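Local structure of exopolysaccharide biosynthesis protein (Pantoea stewartii subsp. stewartii DC283, 6TGF) at residues A275-T281 with A307-D313; F302-P306 with A361-F365. The protein modifies the exopolysaccharide of the bacterial biofilm, probably as a glycan hydrolase, and has a parallel beta-helix fold like that of bacteriophage tailspikes. All blocks are in the same frame, centred on the assembly; numbering follows the deposited sequence.

Contact 1: A275-T281 with A307-D313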
ATOM      1  N   ALA B 275       9.198   1.028 -25.864  1.00 34.09           N
ATOM      2  CA  ALA B 275       7.992   0.197 -26.091  1.00 34.15           C
ATOM      3  C   ALA B 275       8.236  -0.714 -27.302  1.00 34.16           C
ATOM      4  O   ALA B 275       8.916  -0.264 -28.248  1.00 34.13           O
ATOM      5  CB  ALA B 275       6.778   1.075 -26.285  1.00 34.31           C
ATOM      6  N   GLY B 276       7.727  -1.950 -27.255  1.00 34.17           N
ATOM      7  CA  GLY B 276       7.793  -2.924 -28.364  1.00 34.32           C
ATOM      8  C   GLY B 276       8.236  -4.304 -27.905  1.00 34.20           C
ATOM      9  O   GLY B 276       8.481  -4.482 -26.695  1.00 34.18           O
ATOM     10  N   THR B 277       8.330  -5.249 -28.847  1.00 34.14           N
ATOM     11  CA  THR B 277       8.792  -6.645 -28.624  1.00 33.97           C
ATOM     12  C   THR B 277      10.276  -6.741 -28.995  1.00 33.73           C
ATOM     13  O   THR B 277      10.623  -6.320 -30.117  1.00 33.91           O
ATOM     14  CB  THR B 277       7.942  -7.639 -29.425  1.00 34.35           C
ATOM     15  OG1 THR B 277       6.575  -7.423 -29.074  1.00 34.46           O
ATOM     16  CG2 THR B 277       8.315  -9.083 -29.166  1.00 34.42           C
ATOM     17  N   PHE B 278      11.106  -7.278 -28.094  1.00 33.32           N
ATOM     18  CA  PHE B 278      12.582  -7.382 -28.248  1.00 33.06           C
ATOM     19  C   PHE B 278      13.033  -8.834 -28.062  1.00 33.34           C
ATOM     20  O   PHE B 278      12.576  -9.491 -27.105  1.00 33.36           O
ATOM     21  CB  PHE B 278      13.289  -6.459 -27.255  1.00 32.45           C
ATOM     22  CG  PHE B 278      13.077  -4.994 -27.534  1.00 32.11           C
ATOM     23  CD1 PHE B 278      11.929  -4.351 -27.101  1.00 32.01           C
ATOM     24  CD2 PHE B 278      14.012  -4.267 -28.253  1.00 31.97           C
ATOM     25  CE1 PHE B 278      11.728  -3.006 -27.368  1.00 31.94           C
ATOM     26  CE2 PHE B 278      13.809  -2.922 -28.518  1.00 31.92           C
ATOM     27  CZ  PHE B 278      12.669  -2.295 -28.074  1.00 31.90           C
ATOM     28  N   PHE B 279      13.909  -9.305 -28.954  1.00 33.67           N
ATOM     29  CA  PHE B 279      14.584 -10.626 -28.870  1.00 34.13           C
ATOM     30  C   PHE B 279      15.908 -10.462 -28.115  1.00 34.12           C
ATOM     31  O   PHE B 279      16.742  -9.635 -28.534  1.00 34.06           O
ATOM     32  CB  PHE B 279      14.804 -11.218 -30.263  1.00 34.51           C
ATOM     33  CG  PHE B 279      15.484 -12.564 -30.258  1.00 34.75           C
ATOM     34  CD1 PHE B 279      14.878 -13.661 -29.666  1.00 34.97           C
ATOM     35  CD2 PHE B 279      16.733 -12.734 -30.837  1.00 34.88           C
ATOM     36  CE1 PHE B 279      15.504 -14.897 -29.658  1.00 35.30           C
ATOM     37  CE2 PHE B 279      17.356 -13.972 -30.830  1.00 35.21           C
ATOM     38  CZ  PHE B 279      16.741 -15.051 -30.240  1.00 35.39           C
ATOM     39  N   VAL B 280      16.086 -11.229 -27.035  1.00 34.28           N
ATOM     40  CA  VAL B 280      17.260 -11.144 -26.119  1.00 34.52           C
ATOM     41  C   VAL B 280      17.775 -12.563 -25.851  1.00 35.34           C
ATOM     42  O   VAL B 280      17.025 -13.356 -25.254  1.00 35.42           O
ATOM     43  CB  VAL B 280      16.891 -10.424 -24.805  1.00 34.07           C
ATOM     44  CG1 VAL B 280      18.081 -10.298 -23.868  1.00 33.91           C
ATOM     45  CG2 VAL B 280      16.272  -9.057 -25.058  1.00 33.75           C
ATOM     46  N   THR B 281      19.004 -12.863 -26.282  1.00 36.27           N
ATOM     47  CA  THR B 281      19.757 -14.086 -25.896  1.00 37.24           C
ATOM     48  C   THR B 281      20.334 -13.878 -24.491  1.00 37.91           C
ATOM     49  O   THR B 281      20.507 -12.706 -24.096  1.00 37.62           O
ATOM     50  CB  THR B 281      20.854 -14.424 -26.915  1.00 37.38           C
ATOM     51  OG1 THR B 281      21.688 -13.277 -27.082  1.00 37.14           O
ATOM     52  CG2 THR B 281      20.299 -14.850 -28.255  1.00 37.61           C
ATOM     53  N   ALA B 307       4.155  -2.079 -22.025  1.00 41.91           N
ATOM     54  CA  ALA B 307       4.312  -1.765 -23.465  1.00 41.10           C
ATOM     55  C   ALA B 307       5.614  -2.365 -24.014  1.00 40.00           C
ATOM     56  O   ALA B 307       5.890  -2.156 -25.210  1.00 40.29           O
ATOM     57  CB  ALA B 307       4.267  -0.271 -23.670  1.00 41.22           C
ATOM     58  N   THR B 308       6.382  -3.080 -23.182  1.00 38.60           N
ATOM     59  CA  THR B 308       7.640  -3.773 -23.574  1.00 37.72           C
ATOM     60  C   THR B 308       7.508  -5.273 -23.292  1.00 37.02           C
ATOM     61  O   THR B 308       7.226  -5.632 -22.130  1.00 36.49           O
ATOM     62  CB  THR B 308       8.853  -3.180 -22.845  1.00 37.40           C
ATOM     63  OG1 THR B 308       8.928  -1.793 -23.175  1.00 37.36           O
ATOM     64  CG2 THR B 308      10.155  -3.861 -23.210  1.00 37.29           C
ATOM     65  N   THR B 309       7.713  -6.105 -24.319  1.00 36.57           N
ATOM     66  CA  THR B 309       7.750  -7.589 -24.224  1.00 36.35           C
ATOM     67  C   THR B 309       9.167  -8.079 -24.542  1.00 36.10           C
ATOM     68  O   THR B 309       9.691  -7.712 -25.611  1.00 36.07           O
ATOM     69  CB  THR B 309       6.715  -8.238 -25.150  1.00 36.43           C
ATOM     70  OG1 THR B 309       5.421  -7.789 -24.747  1.00 36.28           O
ATOM     71  CG2 THR B 309       6.756  -9.751 -25.118  1.00 36.53           C
ATOM     72  N   ILE B 310       9.761  -8.863 -23.638  1.00 35.92           N
ATOM     73  CA  ILE B 310      11.028  -9.614 -23.882  1.00 36.11           C
ATOM     74  C   ILE B 310      10.650 -11.017 -24.361  1.00 36.48           C
ATOM     75  O   ILE B 310       9.676 -11.586 -23.831  1.00 36.61           O
ATOM     76  CB  ILE B 310      11.932  -9.646 -22.631  1.00 35.90           C
ATOM     77  CG1 ILE B 310      12.624  -8.297 -22.411  1.00 35.66           C
ATOM     78  CG2 ILE B 310      12.944 -10.783 -22.715  1.00 35.98           C
ATOM     79  CD1 ILE B 310      13.239  -8.132 -21.040  1.00 35.54           C
ATOM     80  N   VAL B 311      11.394 -11.530 -25.341  1.00 36.69           N
ATOM     81  CA  VAL B 311      11.220 -12.894 -25.919  1.00 37.19           C
ATOM     82  C   VAL B 311      12.620 -13.412 -26.271  1.00 37.39           C
ATOM     83  O   VAL B 311      13.454 -12.594 -26.696  1.00 37.25           O
ATOM     84  CB  VAL B 311      10.250 -12.854 -27.118  1.00 37.45           C
ATOM     85  CG1 VAL B 311      10.913 -12.401 -28.407  1.00 37.55           C
ATOM     86  CG2 VAL B 311       9.552 -14.180 -27.327  1.00 37.99           C
ATOM     87  N   SER B 312      12.886 -14.700 -26.042  1.00 37.81           N
ATOM     88  CA  SER B 312      14.247 -15.297 -26.120  1.00 38.10           C
ATOM     89  C   SER B 312      14.199 -16.658 -26.828  1.00 38.79           C
ATOM     90  O   SER B 312      13.146 -16.986 -27.414  1.00 39.02           O
ATOM     91  CB  SER B 312      14.852 -15.397 -24.745  1.00 37.85           C
ATOM     92  OG  SER B 312      16.211 -15.810 -24.812  1.00 37.75           O
ATOM     93  N   ASP B 313      15.310 -17.401 -26.784  1.00 39.25           N
ATOM     94  CA  ASP B 313      15.535 -18.656 -27.551  1.00 39.97           C
ATOM     95  C   ASP B 313      15.469 -19.880 -26.627  1.00 40.46           C
ATOM     96  O   ASP B 313      15.388 -21.002 -27.160  1.00 41.12           O
ATOM     97  CB  ASP B 313      16.868 -18.603 -28.307  1.00 40.06           C
ATOM     98  CG  ASP B 313      18.078 -18.291 -27.441  1.00 39.77           C
ATOM     99  OD1 ASP B 313      17.906 -18.144 -26.215  1.00 39.47           O
ATOM    100  OD2 ASP B 313      19.186 -18.200 -28.002  1.00 39.81           O
TER

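Contact 2: F302-P306 with A361-F365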
ATOM      1  N   PHE B 302       0.735   2.242 -17.639  1.00 66.27           N
ATOM      2  CA  PHE B 302      -0.216   1.161 -18.007  1.00 66.28           C
ATOM      3  C   PHE B 302      -0.311   0.203 -16.814  1.00 65.14           C
ATOM      4  O   PHE B 302       0.692  -0.471 -16.506  1.00 64.98           O
ATOM      5  CB  PHE B 302       0.224   0.420 -19.274  1.00 67.00           C
ATOM      6  CG  PHE B 302       0.743   1.290 -20.391  1.00 67.72           C
ATOM      7  CD1 PHE B 302      -0.105   2.128 -21.099  1.00 68.42           C
ATOM      8  CD2 PHE B 302       2.083   1.251 -20.749  1.00 67.81           C
ATOM      9  CE1 PHE B 302       0.379   2.917 -22.132  1.00 68.90           C
ATOM     10  CE2 PHE B 302       2.562   2.038 -21.784  1.00 68.30           C
ATOM     11  CZ  PHE B 302       1.711   2.869 -22.475  1.00 68.83           C
ATOM     12  N   GLY B 303      -1.467   0.181 -16.145  1.00 63.78           N
ATOM     13  CA  GLY B 303      -1.719  -0.629 -14.938  1.00 62.14           C
ATOM     14  C   GLY B 303      -1.545  -2.118 -15.189  1.00 60.68           C
ATOM     15  O   GLY B 303      -0.874  -2.779 -14.367  1.00 60.82           O
ATOM     16  N   TYR B 304      -2.117  -2.631 -16.285  1.00 58.74           N
ATOM     17  CA  TYR B 304      -2.284  -4.085 -16.553  1.00 56.81           C
ATOM     18  C   TYR B 304      -1.124  -4.615 -17.400  1.00 54.76           C
ATOM     19  O   TYR B 304      -0.358  -5.461 -16.893  1.00 54.81           O
ATOM     20  CB  TYR B 304      -3.638  -4.345 -17.219  1.00 57.22           C
ATOM     21  CG  TYR B 304      -4.811  -3.948 -16.361  1.00 57.42           C
ATOM     22  CD1 TYR B 304      -5.105  -4.640 -15.196  1.00 57.38           C
ATOM     23  CD2 TYR B 304      -5.609  -2.865 -16.693  1.00 57.56           C
ATOM     24  CE1 TYR B 304      -6.171  -4.277 -14.390  1.00 57.41           C
ATOM     25  CE2 TYR B 304      -6.681  -2.490 -15.898  1.00 57.83           C
ATOM     26  CZ  TYR B 304      -6.961  -3.197 -14.743  1.00 57.65           C
ATOM     27  OH  TYR B 304      -8.014  -2.834 -13.956  1.00 57.99           O
ATOM     28  N   PHE B 305      -1.005  -4.138 -18.643  1.00 52.26           N
ATOM     29  CA  PHE B 305      -0.101  -4.703 -19.679  1.00 50.21           C
ATOM     30  C   PHE B 305       1.027  -3.720 -19.978  1.00 47.90           C
ATOM     31  O   PHE B 305       0.790  -2.655 -20.543  1.00 47.85           O
ATOM     32  CB  PHE B 305      -0.910  -5.080 -20.920  1.00 50.66           C
ATOM     33  CG  PHE B 305      -1.957  -6.128 -20.643  1.00 51.15           C
ATOM     34  CD1 PHE B 305      -1.602  -7.454 -20.458  1.00 51.01           C
ATOM     35  CD2 PHE B 305      -3.293  -5.783 -20.525  1.00 51.57           C
ATOM     36  CE1 PHE B 305      -2.564  -8.416 -20.187  1.00 51.28           C
ATOM     37  CE2 PHE B 305      -4.254  -6.747 -20.252  1.00 51.72           C
ATOM     38  CZ  PHE B 305      -3.889  -8.062 -20.085  1.00 51.62           C
ATOM     39  N   PRO B 306       2.280  -4.045 -19.581  1.00 45.36           N
ATOM     40  CA  PRO B 306       3.454  -3.282 -20.009  1.00 44.30           C
ATOM     41  C   PRO B 306       3.572  -3.179 -21.536  1.00 43.34           C
ATOM     42  O   PRO B 306       3.152  -4.097 -22.220  1.00 43.81           O
ATOM     43  CB  PRO B 306       4.638  -4.080 -19.443  1.00 44.19           C
ATOM     44  CG  PRO B 306       4.060  -4.837 -18.268  1.00 44.35           C
ATOM     45  CD  PRO B 306       2.627  -5.136 -18.657  1.00 44.78           C
ATOM     46  N   ALA B 361       7.931  -4.424 -10.089  1.00 29.56           N
ATOM     47  CA  ALA B 361       6.639  -3.736 -10.321  1.00 29.54           C
ATOM     48  C   ALA B 361       6.195  -3.927 -11.776  1.00 29.59           C
ATOM     49  O   ALA B 361       7.034  -3.769 -12.676  1.00 29.47           O
ATOM     50  CB  ALA B 361       6.763  -2.275  -9.971  1.00 29.49           C
ATOM     51  N   CYS B 362       4.916  -4.250 -11.987  1.00 29.74           N
ATOM     52  CA  CYS B 362       4.276  -4.385 -13.323  1.00 29.93           C
ATOM     53  C   CYS B 362       5.055  -5.396 -14.173  1.00 29.98           C
ATOM     54  O   CYS B 362       5.649  -4.988 -15.189  1.00 30.12           O
ATOM     55  CB  CYS B 362       4.188  -3.025 -14.005  1.00 30.01           C
ATOM     56  SG  CYS B 362       3.238  -1.819 -13.043  1.00 30.18           S
ATOM     57  N   LEU B 363       5.049  -6.667 -13.755  1.00 30.06           N
ATOM     58  CA  LEU B 363       5.741  -7.795 -14.436  1.00 30.29           C
ATOM     59  C   LEU B 363       4.710  -8.860 -14.826  1.00 30.96           C
ATOM     60  O   LEU B 363       3.949  -9.290 -13.940  1.00 30.87           O
ATOM     61  CB  LEU B 363       6.794  -8.391 -13.494  1.00 30.01           C
ATOM     62  CG  LEU B 363       7.813  -7.412 -12.906  1.00 29.74           C
ATOM     63  CD1 LEU B 363       8.760  -8.133 -11.959  1.00 29.57           C
ATOM     64  CD2 LEU B 363       8.596  -6.701 -13.999  1.00 29.74           C
ATOM     65  N   ARG B 364       4.691  -9.266 -16.099  1.00 31.79           N
ATOM     66  CA  ARG B 364       3.866 -10.396 -16.607  1.00 32.51           C
ATOM     67  C   ARG B 364       4.797 -11.538 -17.028  1.00 32.51           C
ATOM     68  O   ARG B 364       5.711 -11.285 -17.835  1.00 32.60           O
ATOM     69  CB  ARG B 364       2.978  -9.953 -17.774  1.00 33.34           C
ATOM     70  CG  ARG B 364       1.847  -9.016 -17.375  1.00 34.01           C
ATOM     71  CD  ARG B 364       0.736  -8.944 -18.412  1.00 34.92           C
ATOM     72  NE  ARG B 364      -0.480  -9.653 -18.018  1.00 35.47           N
ATOM     73  CZ  ARG B 364      -1.381  -9.200 -17.146  1.00 35.89           C
ATOM     74  NH1 ARG B 364      -1.210  -8.033 -16.546  1.00 35.83           N
ATOM     75  NH2 ARG B 364      -2.453  -9.922 -16.866  1.00 36.35           N
ATOM     76  N   PHE B 365       4.575 -12.740 -16.488  1.00 32.56           N
ATOM     77  CA  PHE B 365       5.302 -13.987 -16.841  1.00 32.72           C
ATOM     78  C   PHE B 365       4.356 -14.915 -17.613  1.00 33.01           C
ATOM     79  O   PHE B 365       3.502 -15.565 -16.983  1.00 33.01           O
ATOM     80  CB  PHE B 365       5.863 -14.654 -15.582  1.00 32.57           C
ATOM     81  CG  PHE B 365       6.712 -13.747 -14.729  1.00 32.32           C
ATOM     82  CD1 PHE B 365       7.952 -13.312 -15.173  1.00 32.29           C
ATOM     83  CD2 PHE B 365       6.270 -13.322 -13.485  1.00 32.23           C
ATOM     84  CE1 PHE B 365       8.731 -12.474 -14.389  1.00 32.10           C
ATOM     85  CE2 PHE B 365       7.051 -12.486 -12.703  1.00 31.99           C
ATOM     86  CZ  PHE B 365       8.280 -12.063 -13.156  1.00 31.96           C
TER

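Contact 1: A275-T281 with A307-D313
Val311, Phe279 and Thr309 have the most surface buried where two parallel strands, 276-279 and 308-311, pair at equivalent positions on successive turns of the beta-helix; their short axes approach to 4.7 Å. All three side chains stand on the same face of the sheet, together with Thr277. The CG1 methyl of Val311 lies between its own backbone N and carbonyl carbon (chi1 81°), which sets it against the neighbouring strand, 3.6 Å from Phe278 O and close to the base of Phe279. With CG anti to the backbone N (chi1 -180°), the Phe279 ring extends past Val311 along the 307-313 chain: CE1 comes 3.6 Å from Ser312 C, and CZ meets Asp313 CB at 4.0 Å. Ring and carboxylate planes are almost perpendicular there, 88° apart. Two residues earlier on the same face, Thr277 and Thr309 run alongside each other.

Beneath these side chains the parallel ladder is continuous: Gly276 N bonds to Ala307 O, Thr309 N to Gly276 O, Phe278 N to Thr309 O, Val311 N to Phe278 O, and Val280 N to Val311 O. The other face, with Phe278, Thr308 and Ile310, is buried; the Phe278 ring meets Phe273 edge-to-face, and Ile310 packs on Phe320 and Leu332 inside the coil. Beyond the last backbone bond a side chain takes over: Ser312 OG donates to Val280 O at 2.6 Å, lying in the plane of that carbonyl.

Contact 2: F302-P306 with A361-F365
Cys362 touches the 302-306 loop first, at a corner of the beta-helix coil where the chain leaves one face and turns into the later part of strand 356-366. Its backbone there has positive phi and psi, and the side chain is directed at the loop, though SG comes no closer than 4.4 Å to Gly303 O. Its carbonyl makes the tighter approach: Cys362 O lies 3.5 Å from CG of the Pro306 ring. Leu363 then turns its side chain away from the loop, and the next residue, Arg364, provides most of the remaining contact. The Arg364 chain bends at chi3 (106°), bringing CD and the guanidinium across Phe305. Phe305 CE1 sits over one face of the guanidinium, 3.3 Å from Arg364 NE, while NH1 lies over a face of the phenyl ring. The two planes are 44° apart, so the groups meet at a slant and not as a flat stack. The rim of the guanidinium turns to the loop backbone, with Tyr304 O close to its plane: Arg364 NH1 is 2.7 Å from Tyr304 O, a hydrogen bond weakened by its 125° angle at the hydrogen. Lower down, Arg364 CG packs across Pro306 CD at 4.2 Å.

Tyr387 adds a cation-pi contact to Arg364, and a bound 1,2-ethanediol, probably from the crystallisation liquor, lies nearby. The loop, which links strands 290-296 and 308-311, also meets a second subunit, where Trp326 of that chain packs on Tyr304 and Phe305. Strand 356-366 runs parallel to strand 332-335, whose Ile333 touches both Pro306 and Arg364, and to strand 380-389.

The two contacts are joined by the chain itself, since the 302-306 loop leads directly into the 307-313 segment, and Ala307 CB packs on Phe302 CE2 at 3.4 Å. Both are partly buried. Contact 1 pairs successive turns of the beta-helix through a regular series of backbone hydrogen bonds, with one wall (Phe278, Thr308, Ile310) turned into the coil interior. Contact 2 buries less than half as much surface and has no ladder: an arginine on a later coil meets an aromatic ring, a proline and a loop carbonyl, where loop, coil and a neighbouring subunit come together. Strand 332-335 lies between strands 308-311 and 356-366, linking the two sites.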